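Sortase-like protein (Streptococcus suis, PDB 3RE9) is a class C sortase, a transpeptidase that probably joins pilin subunits into pili, as its relatives do. Local coordinates at residues T113-N118 with I172-E177. Sequence-based numbering, arbitrary orientation.
Sequences TFYIHN and IPYVAE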
# COMPACT_ATOMS: atom_id res chain seq x y z
N THR A 113 -5.12 14.16 -2.19
CA THR A 113 -5.45 13.29 -1.09
C THR A 113 -5.98 11.92 -1.59
O THR A 113 -6.78 11.85 -2.53
CB THR A 113 -6.48 13.99 -0.18
OG1 THR A 113 -5.86 15.14 0.41
CG2 THR A 113 -6.98 13.09 0.94
N PHE A 114 -5.49 10.85 -0.97
CA PHE A 114 -6.08 9.54 -1.17
C PHE A 114 -6.39 8.90 0.17
O PHE A 114 -5.84 9.31 1.21
CB PHE A 114 -5.28 8.66 -2.15
CG PHE A 114 -3.92 8.26 -1.67
CD1 PHE A 114 -2.79 9.02 -2.02
CD2 PHE A 114 -3.74 7.08 -0.90
CE1 PHE A 114 -1.48 8.64 -1.59
CE2 PHE A 114 -2.45 6.69 -0.46
CZ PHE A 114 -1.33 7.48 -0.79
N TYR A 115 -7.30 7.93 0.13
CA TYR A 115 -7.79 7.20 1.31
C TYR A 115 -7.62 5.71 1.11
O TYR A 115 -7.80 5.19 -0.02
CB TYR A 115 -9.28 7.49 1.60
CG TYR A 115 -9.61 8.95 1.58
CD1 TYR A 115 -10.22 9.54 0.47
CD2 TYR A 115 -9.25 9.78 2.66
CE1 TYR A 115 -10.48 10.92 0.42
CE2 TYR A 115 -9.49 11.15 2.62
CZ TYR A 115 -10.11 11.72 1.51
OH TYR A 115 -10.38 13.08 1.48
N ILE A 116 -7.26 5.04 2.20
CA ILE A 116 -7.31 3.62 2.28
C ILE A 116 -8.36 3.28 3.31
O ILE A 116 -8.27 3.70 4.46
CB ILE A 116 -5.94 3.02 2.63
CG1 ILE A 116 -4.90 3.32 1.52
CG2 ILE A 116 -6.06 1.50 2.93
CD1 ILE A 116 -3.48 2.88 1.86
N HIS A 117 -9.39 2.54 2.87
CA HIS A 117 -10.49 2.14 3.73
C HIS A 117 -10.30 0.68 4.19
O HIS A 117 -10.41 -0.25 3.39
CB HIS A 117 -11.82 2.23 2.98
CG HIS A 117 -12.10 3.58 2.38
ND1 HIS A 117 -12.53 4.66 3.12
CD2 HIS A 117 -12.10 3.99 1.09
CE1 HIS A 117 -12.74 5.69 2.32
NE2 HIS A 117 -12.48 5.31 1.08
N ASN A 118 -10.00 0.47 5.46
CA ASN A 118 -9.82 -0.88 5.96
C ASN A 118 -10.98 -1.22 6.86
O ASN A 118 -11.95 -0.47 6.92
CB ASN A 118 -8.41 -1.13 6.58
CG ASN A 118 -8.08 -0.20 7.79
OD1 ASN A 118 -8.89 0.01 8.68
ND2 ASN A 118 -6.86 0.30 7.82
N ILE A 172 -2.29 12.02 7.01
CA ILE A 172 -2.89 13.25 7.53
C ILE A 172 -4.13 12.87 8.38
O ILE A 172 -4.68 11.77 8.22
CB ILE A 172 -3.18 14.32 6.42
CG1 ILE A 172 -4.07 13.76 5.31
CG2 ILE A 172 -1.88 14.80 5.79
CD1 ILE A 172 -4.97 14.80 4.62
N PRO A 173 -4.54 13.76 9.32
CA PRO A 173 -5.75 13.49 10.06
C PRO A 173 -6.99 13.34 9.17
O PRO A 173 -7.13 14.03 8.14
CB PRO A 173 -5.88 14.72 10.96
CG PRO A 173 -4.50 15.17 11.13
CD PRO A 173 -3.91 15.01 9.79
N TYR A 174 -7.85 12.41 9.57
CA TYR A 174 -9.11 12.20 8.88
C TYR A 174 -10.28 12.61 9.78
O TYR A 174 -10.57 11.98 10.80
CB TYR A 174 -9.25 10.75 8.45
CG TYR A 174 -10.58 10.44 7.84
CD1 TYR A 174 -10.87 10.82 6.54
CD2 TYR A 174 -11.55 9.77 8.56
CE1 TYR A 174 -12.10 10.55 5.97
CE2 TYR A 174 -12.78 9.49 8.01
CZ TYR A 174 -13.04 9.88 6.72
OH TYR A 174 -14.26 9.58 6.18
N VAL A 175 -10.93 13.70 9.40
CA VAL A 175 -12.08 14.18 10.14
C VAL A 175 -13.27 13.71 9.33
O VAL A 175 -13.45 14.11 8.18
CB VAL A 175 -12.07 15.74 10.33
CG1 VAL A 175 -13.16 16.18 11.29
CG2 VAL A 175 -10.71 16.23 10.84
N ALA A 176 -14.07 12.82 9.91
CA ALA A 176 -15.26 12.36 9.21
C ALA A 176 -16.28 13.50 9.10
O ALA A 176 -17.03 13.56 8.12
CB ALA A 176 -15.87 11.12 9.88
N GLU A 177 -16.28 14.42 10.08
CA GLU A 177 -17.15 15.61 10.05
C GLU A 177 -16.99 16.39 8.76
O GLU A 177 -17.79 17.28 8.49
CB GLU A 177 -16.94 16.54 11.27
CG GLU A 177 -17.94 16.37 12.44
CD GLU A 177 -18.50 17.71 13.00
OE1 GLU A 177 -17.73 18.50 13.59
OE2 GLU A 177 -19.74 17.95 12.86
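Thr113 and Tyr115 of strand 113-117 meet Ile172 and Tyr174 in a light, mainly apolar surface contact that reaches over an intervening strand of the sortase beta-sheet. Strand 122-133 runs between strand 113-117 and strand 163-172, so the backbones stay well apart: the CA atoms of Thr113 and Ile172 are 9.0 Å from each other, those of Tyr115 and Tyr174 9.2 Å. All four side chains leave their backbones toward the opposite segment, and what they bury together comes to just 118 Å². Side chains alone thus bridge the gap across the intervening strand, between strand 113-117 and the end of strand 163-172 with the loop after it.

The larger half is a pair of tyrosines. Their side chains cross at about a right angle, and CE2 of Tyr115 comes to 4.2 Å from CD1 of Tyr174, an oblique approach of the two rings. Their first torsions differ: Tyr115 has CG anti to its carbonyl carbon (chi1 -48°), whereas Tyr174 has CG anti to its backbone N (chi1 175°). As the chain runs on, the backbone N of Ala176 lies 4.0 Å above one face of the Tyr174 ring, near its rim. The smaller half is looser, with the terminal CD1 of Ile172 4.3 Å from OG1 of Thr113.

Below these side chains lies strand 122-133, where Tyr115 rests on Thr122 and Ala124 and Tyr174 on Thr122. His179, at the end of the modelled chain, stacks on Tyr115 and meets the Tyr174 ring at about 70°, tying the C-terminal tail to this surface. On its other side strand 113-117 pairs with strand 43-49 through Tyr46 and Glu48, while Ile172 bonds through its backbone to Ala124 as strand 163-172 gives way to the tail.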